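Local structure of Lin2111 protein (Listeria innocua, 3EDP) at residues A[142-154]-A[158-172]. The protein is of unknown function but is probably a DNA-binding transcription regulator of the GntR family, with a UTRA domain that in relatives binds small effectors. Residues are numbered along the deposited sequence; the frame is centred on the assembly and turned at random.
Sequences RLILPLGLYPDLQ and FQIINIIELVNSGKY
The carbonyl oxygen of L149 is gripped twice, by the backbone N of K171 at 2.8 Å in a nearly straight bond (175° at the hydrogen) and by a water that also accepts from the N of Y172. The CA of G170 adds a CH···O contact to the same oxygen. Beside this, the hydroxyl OH of Y150 donates to V167 O, 2.8 Å away, in the carbonyl plane and on a lone pair. Placing CG anti to its own carbonyl carbon (chi1 -60°) brings the end of the Y150 side chain toward segment 158-172, where the ring turns an edge to the carbonyl oxygens of L166 and V167, its CD1 lying 3.5 Å from the CA of G170, while CD1 of L145 sits over the centre of one ring face. In the UTRA domain, strand 137-146 belongs to the antiparallel six-stranded sheet, and the loop after it leads back to a short helix lying over one sheet face, the 163-167 helix running at 16° to strand segment 142-146. L143 and L145 point from the strand into this layer, where CD2 of L143 meets CD2 of L166 at 3.7 Å. L153 crosses F158 at about a right angle and lays its CD2 over one face of the ring, 3.8 Å from the centroid, while CD1 of L145 reaches the ring edge. Y126 and F104 also pack against F158.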
loop_
_atom_site.group_PDB
_atom_site.type_symbol
_atom_site.label_atom_id
_atom_site.label_comp_id
_atom_site.label_asym_id
_atom_site.label_seq_id
_atom_site.Cartn_x
_atom_site.Cartn_y
_atom_site.Cartn_z
ATOM N N ARG A 142 5.823 -9.997 -8.114
ATOM C CA ARG A 142 7.260 -10.101 -7.942
ATOM C C ARG A 142 7.708 -9.110 -6.872
ATOM O O ARG A 142 7.351 -7.928 -6.911
ATOM C CB ARG A 142 7.992 -9.880 -9.268
ATOM C CG ARG A 142 9.428 -9.400 -9.113
ATOM C CD ARG A 142 10.393 -10.154 -10.029
ATOM N NE ARG A 142 9.773 -10.610 -11.272
ATOM C CZ ARG A 142 9.319 -9.808 -12.234
ATOM N NH1 ARG A 142 9.389 -8.486 -12.097
ATOM N NH2 ARG A 142 8.774 -10.328 -13.327
ATOM N N LEU A 143 8.465 -9.620 -5.906
ATOM C CA LEU A 143 8.994 -8.839 -4.792
ATOM C C LEU A 143 10.517 -8.833 -4.818
ATOM O O LEU A 143 11.157 -9.866 -5.066
ATOM C CB LEU A 143 8.574 -9.467 -3.469
ATOM C CG LEU A 143 7.278 -9.092 -2.767
ATOM C CD1 LEU A 143 6.075 -9.561 -3.566
ATOM C CD2 LEU A 143 7.287 -9.703 -1.372
ATOM N N ILE A 144 11.090 -7.672 -4.543
ATOM C CA ILE A 144 12.529 -7.519 -4.447
ATOM C C ILE A 144 12.873 -6.931 -3.075
ATOM O O ILE A 144 12.402 -5.851 -2.725
ATOM C CB ILE A 144 13.068 -6.600 -5.556
ATOM C CG1 ILE A 144 12.614 -7.095 -6.933
ATOM C CG2 ILE A 144 14.592 -6.511 -5.482
ATOM C CD1 ILE A 144 13.260 -8.397 -7.382
ATOM N N LEU A 145 13.675 -7.657 -2.302
ATOM C CA LEU A 145 14.091 -7.236 -0.961
ATOM C C LEU A 145 15.608 -7.332 -0.842
ATOM O O LEU A 145 16.158 -8.419 -0.899
ATOM C CB LEU A 145 13.483 -8.158 0.097
ATOM C CG LEU A 145 11.968 -8.367 0.163
ATOM C CD1 LEU A 145 11.619 -9.400 1.237
ATOM C CD2 LEU A 145 11.275 -7.068 0.452
ATOM N N PRO A 146 16.294 -6.193 -0.670
ATOM C CA PRO A 146 17.756 -6.241 -0.524
ATOM C C PRO A 146 18.182 -7.020 0.720
ATOM O O PRO A 146 17.619 -6.843 1.803
ATOM C CB PRO A 146 18.146 -4.764 -0.389
ATOM C CG PRO A 146 16.996 -4.009 -0.992
ATOM C CD PRO A 146 15.782 -4.815 -0.652
ATOM N N LEU A 147 19.172 -7.888 0.539
ATOM C CA LEU A 147 19.714 -8.714 1.605
ATOM C C LEU A 147 20.121 -7.900 2.817
ATOM O O LEU A 147 19.798 -8.262 3.944
ATOM C CB LEU A 147 20.929 -9.489 1.097
ATOM C CG LEU A 147 20.669 -10.910 0.617
ATOM C CD1 LEU A 147 20.412 -11.809 1.811
ATOM C CD2 LEU A 147 19.508 -10.941 -0.370
ATOM N N GLY A 148 20.841 -6.808 2.574
ATOM C CA GLY A 148 21.326 -5.943 3.640
ATOM C C GLY A 148 20.239 -5.267 4.459
ATOM O O GLY A 148 20.511 -4.701 5.512
ATOM N N LEU A 149 19.004 -5.318 3.970
ATOM C CA LEU A 149 17.880 -4.701 4.660
ATOM C C LEU A 149 17.033 -5.763 5.365
ATOM O O LEU A 149 16.244 -5.450 6.255
ATOM C CB LEU A 149 17.018 -3.918 3.662
ATOM C CG LEU A 149 17.316 -2.432 3.425
ATOM C CD1 LEU A 149 18.757 -2.064 3.745
ATOM C CD2 LEU A 149 16.943 -2.017 2.012
ATOM N N TYR A 150 17.183 -7.016 4.939
ATOM C CA TYR A 150 16.508 -8.144 5.586
ATOM C C TYR A 150 17.515 -9.240 5.985
ATOM O O TYR A 150 17.289 -10.426 5.728
ATOM C CB TYR A 150 15.398 -8.701 4.677
ATOM C CG TYR A 150 14.345 -7.660 4.344
ATOM C CD1 TYR A 150 13.113 -7.655 4.987
ATOM C CD2 TYR A 150 14.602 -6.659 3.414
ATOM C CE1 TYR A 150 12.158 -6.696 4.699
ATOM C CE2 TYR A 150 13.654 -5.689 3.127
ATOM C CZ TYR A 150 12.434 -5.716 3.770
ATOM O OH TYR A 150 11.489 -4.754 3.494
ATOM N N PRO A 151 18.622 -8.837 6.639
ATOM C CA PRO A 151 19.775 -9.706 6.926
ATOM C C PRO A 151 19.453 -10.941 7.767
ATOM O O PRO A 151 20.077 -11.979 7.572
ATOM C CB PRO A 151 20.706 -8.779 7.727
ATOM C CG PRO A 151 19.780 -7.790 8.344
ATOM C CD PRO A 151 18.818 -7.503 7.230
ATOM N N ASP A 152 18.498 -10.833 8.683
ATOM C CA ASP A 152 18.295 -11.882 9.679
ATOM C C ASP A 152 17.205 -12.896 9.329
ATOM O O ASP A 152 16.998 -13.868 10.057
ATOM C CB ASP A 152 18.023 -11.256 11.051
ATOM C CG ASP A 152 19.182 -10.406 11.542
ATOM O OD1 ASP A 152 20.343 -10.857 11.423
ATOM O OD2 ASP A 152 18.932 -9.287 12.044
ATOM N N LEU A 153 16.514 -12.674 8.219
ATOM C CA LEU A 153 15.437 -13.568 7.817
ATOM C C LEU A 153 15.965 -14.890 7.260
ATOM O O LEU A 153 16.805 -14.899 6.365
ATOM C CB LEU A 153 14.551 -12.894 6.765
ATOM C CG LEU A 153 13.489 -11.905 7.250
ATOM C CD1 LEU A 153 14.130 -10.718 7.939
ATOM C CD2 LEU A 153 12.630 -11.448 6.079
ATOM N N GLN A 154 15.472 -16.002 7.792
ATOM C CA GLN A 154 15.687 -17.302 7.163
ATOM C C GLN A 154 14.550 -17.554 6.174
ATOM O O GLN A 154 13.591 -16.779 6.124
ATOM C CB GLN A 154 15.745 -18.409 8.212
ATOM C CG GLN A 154 16.824 -18.176 9.256
ATOM C CD GLN A 154 16.754 -19.162 10.403
ATOM O OE1 GLN A 154 16.243 -20.274 10.254
ATOM N NE2 GLN A 154 17.270 -18.757 11.560
ATOM N N PHE A 158 10.084 -15.668 5.323
ATOM C CA PHE A 158 9.535 -14.931 4.191
ATOM C C PHE A 158 8.081 -15.317 3.942
ATOM O O PHE A 158 7.713 -15.791 2.858
ATOM C CB PHE A 158 10.400 -15.122 2.938
ATOM C CG PHE A 158 11.746 -14.467 3.036
ATOM C CD1 PHE A 158 11.959 -13.204 2.507
ATOM C CD2 PHE A 158 12.794 -15.102 3.684
ATOM C CE1 PHE A 158 13.200 -12.595 2.614
ATOM C CE2 PHE A 158 14.033 -14.501 3.785
ATOM C CZ PHE A 158 14.236 -13.247 3.255
ATOM N N GLN A 159 7.255 -15.123 4.966
ATOM C CA GLN A 159 5.828 -15.393 4.846
ATOM C C GLN A 159 5.210 -14.375 3.903
ATOM O O GLN A 159 5.450 -13.174 4.039
ATOM C CB GLN A 159 5.152 -15.349 6.218
ATOM C CG GLN A 159 5.820 -16.272 7.236
ATOM C CD GLN A 159 5.051 -16.365 8.548
ATOM O OE1 GLN A 159 4.318 -15.446 8.925
ATOM N NE2 GLN A 159 5.215 -17.479 9.249
ATOM N N ILE A 160 4.437 -14.848 2.931
ATOM C CA ILE A 160 3.847 -13.937 1.952
ATOM C C ILE A 160 2.330 -13.813 2.057
ATOM O O ILE A 160 1.681 -13.375 1.115
ATOM C CB ILE A 160 4.232 -14.307 0.504
ATOM C CG1 ILE A 160 3.709 -15.702 0.154
ATOM C CG2 ILE A 160 5.738 -14.190 0.307
ATOM C CD1 ILE A 160 3.847 -16.054 -1.318
ATOM N N ILE A 161 1.772 -14.205 3.197
ATOM C CA ILE A 161 0.345 -14.041 3.459
ATOM C C ILE A 161 -0.000 -12.542 3.460
ATOM O O ILE A 161 -0.983 -12.118 2.861
ATOM C CB ILE A 161 -0.041 -14.642 4.834
ATOM C CG1 ILE A 161 0.240 -16.147 4.857
ATOM C CG2 ILE A 161 -1.501 -14.349 5.167
ATOM C CD1 ILE A 161 -0.367 -16.898 3.680
ATOM N N ASN A 162 0.834 -11.751 4.125
ATOM C CA ASN A 162 0.631 -10.313 4.237
ATOM C C ASN A 162 1.909 -9.572 3.850
ATOM O O ASN A 162 2.898 -9.576 4.595
ATOM C CB ASN A 162 0.217 -9.964 5.673
ATOM C CG ASN A 162 -0.150 -8.479 5.851
ATOM O OD1 ASN A 162 -0.708 -8.087 6.880
ATOM N ND2 ASN A 162 0.167 -7.663 4.864
ATOM N N ILE A 163 1.881 -8.929 2.684
ATOM C CA ILE A 163 3.076 -8.302 2.133
ATOM C C ILE A 163 3.580 -7.140 2.993
ATOM O O ILE A 163 4.788 -6.921 3.110
ATOM C CB ILE A 163 2.841 -7.803 0.686
ATOM C CG1 ILE A 163 2.295 -8.937 -0.184
ATOM C CG2 ILE A 163 4.137 -7.250 0.093
ATOM C CD1 ILE A 163 3.213 -10.162 -0.227
ATOM N N ILE A 164 2.654 -6.390 3.586
ATOM C CA ILE A 164 3.030 -5.263 4.426
ATOM C C ILE A 164 3.763 -5.788 5.646
ATOM O O ILE A 164 4.807 -5.256 6.046
ATOM C CB ILE A 164 1.800 -4.455 4.879
ATOM C CG1 ILE A 164 1.144 -3.771 3.687
ATOM C CG2 ILE A 164 2.193 -3.421 5.907
ATOM C CD1 ILE A 164 -0.063 -2.963 4.079
ATOM N N GLU A 165 3.228 -6.852 6.232
ATOM C CA GLU A 165 3.912 -7.477 7.357
ATOM C C GLU A 165 5.322 -7.911 6.950
ATOM O O GLU A 165 6.291 -7.640 7.657
ATOM C CB GLU A 165 3.107 -8.649 7.914
ATOM C CG GLU A 165 3.818 -9.390 9.033
ATOM C CD GLU A 165 2.858 -10.191 9.898
ATOM O OE1 GLU A 165 3.286 -10.712 10.944
ATOM O OE2 GLU A 165 1.672 -10.300 9.531
ATOM N N LEU A 166 5.443 -8.550 5.789
ATOM C CA LEU A 166 6.748 -9.034 5.328
ATOM C C LEU A 166 7.727 -7.871 5.114
ATOM O O LEU A 166 8.881 -7.924 5.544
ATOM C CB LEU A 166 6.607 -9.841 4.030
ATOM C CG LEU A 166 7.928 -10.297 3.387
ATOM C CD1 LEU A 166 8.670 -11.217 4.328
ATOM C CD2 LEU A 166 7.707 -10.986 2.045
ATOM N N VAL A 167 7.256 -6.819 4.448
ATOM C CA VAL A 167 8.104 -5.665 4.157
ATOM C C VAL A 167 8.536 -4.961 5.442
ATOM O O VAL A 167 9.614 -4.374 5.520
ATOM C CB VAL A 167 7.400 -4.658 3.228
ATOM C CG1 VAL A 167 8.199 -3.379 3.147
ATOM C CG2 VAL A 167 7.216 -5.256 1.840
ATOM N N ASN A 168 7.692 -5.057 6.456
ATOM C CA ASN A 168 7.948 -4.420 7.738
ATOM C C ASN A 168 8.861 -5.255 8.634
ATOM O O ASN A 168 9.235 -4.826 9.723
ATOM C CB ASN A 168 6.617 -4.193 8.448
ATOM C CG ASN A 168 6.695 -3.128 9.489
ATOM O OD1 ASN A 168 6.182 -3.288 10.593
ATOM N ND2 ASN A 168 7.343 -2.026 9.153
ATOM N N SER A 169 9.225 -6.447 8.174
ATOM C CA SER A 169 9.858 -7.428 9.053
ATOM C C SER A 169 11.398 -7.409 9.055
ATOM O O SER A 169 12.030 -8.201 9.749
ATOM C CB SER A 169 9.359 -8.838 8.703
ATOM O OG SER A 169 10.081 -9.361 7.603
ATOM N N GLY A 170 12.002 -6.523 8.273
ATOM C CA GLY A 170 13.451 -6.458 8.206
ATOM C C GLY A 170 14.050 -5.426 9.151
ATOM O O GLY A 170 13.494 -5.131 10.210
ATOM N N LYS A 171 15.195 -4.878 8.757
ATOM C CA LYS A 171 15.937 -3.908 9.561
ATOM C C LYS A 171 15.141 -2.632 9.871
ATOM O O LYS A 171 15.182 -2.128 10.987
ATOM C CB LYS A 171 17.230 -3.546 8.824
ATOM C CG LYS A 171 18.263 -2.791 9.634
ATOM C CD LYS A 171 19.573 -2.706 8.856
ATOM C CE LYS A 171 20.563 -1.763 9.516
ATOM N NZ LYS A 171 21.764 -1.557 8.660
ATOM N N TYR A 172 14.420 -2.117 8.878
ATOM C CA TYR A 172 13.733 -0.840 9.005
ATOM C C TYR A 172 12.221 -0.992 9.024
ATOM O O TYR A 172 11.676 -1.983 8.555
ATOM C CB TYR A 172 14.133 0.099 7.868
ATOM C CG TYR A 172 15.591 0.464 7.869
ATOM C CD1 TYR A 172 16.065 1.506 8.656
ATOM C CD2 TYR A 172 16.502 -0.234 7.083
ATOM C CE1 TYR A 172 17.411 1.841 8.662
ATOM C CE2 TYR A 172 17.846 0.094 7.081
ATOM C CZ TYR A 172 18.295 1.131 7.872
ATOM O OH TYR A 172 19.632 1.457 7.869
HETATM O O HOH W 1 14.205 -3.172 6.328
#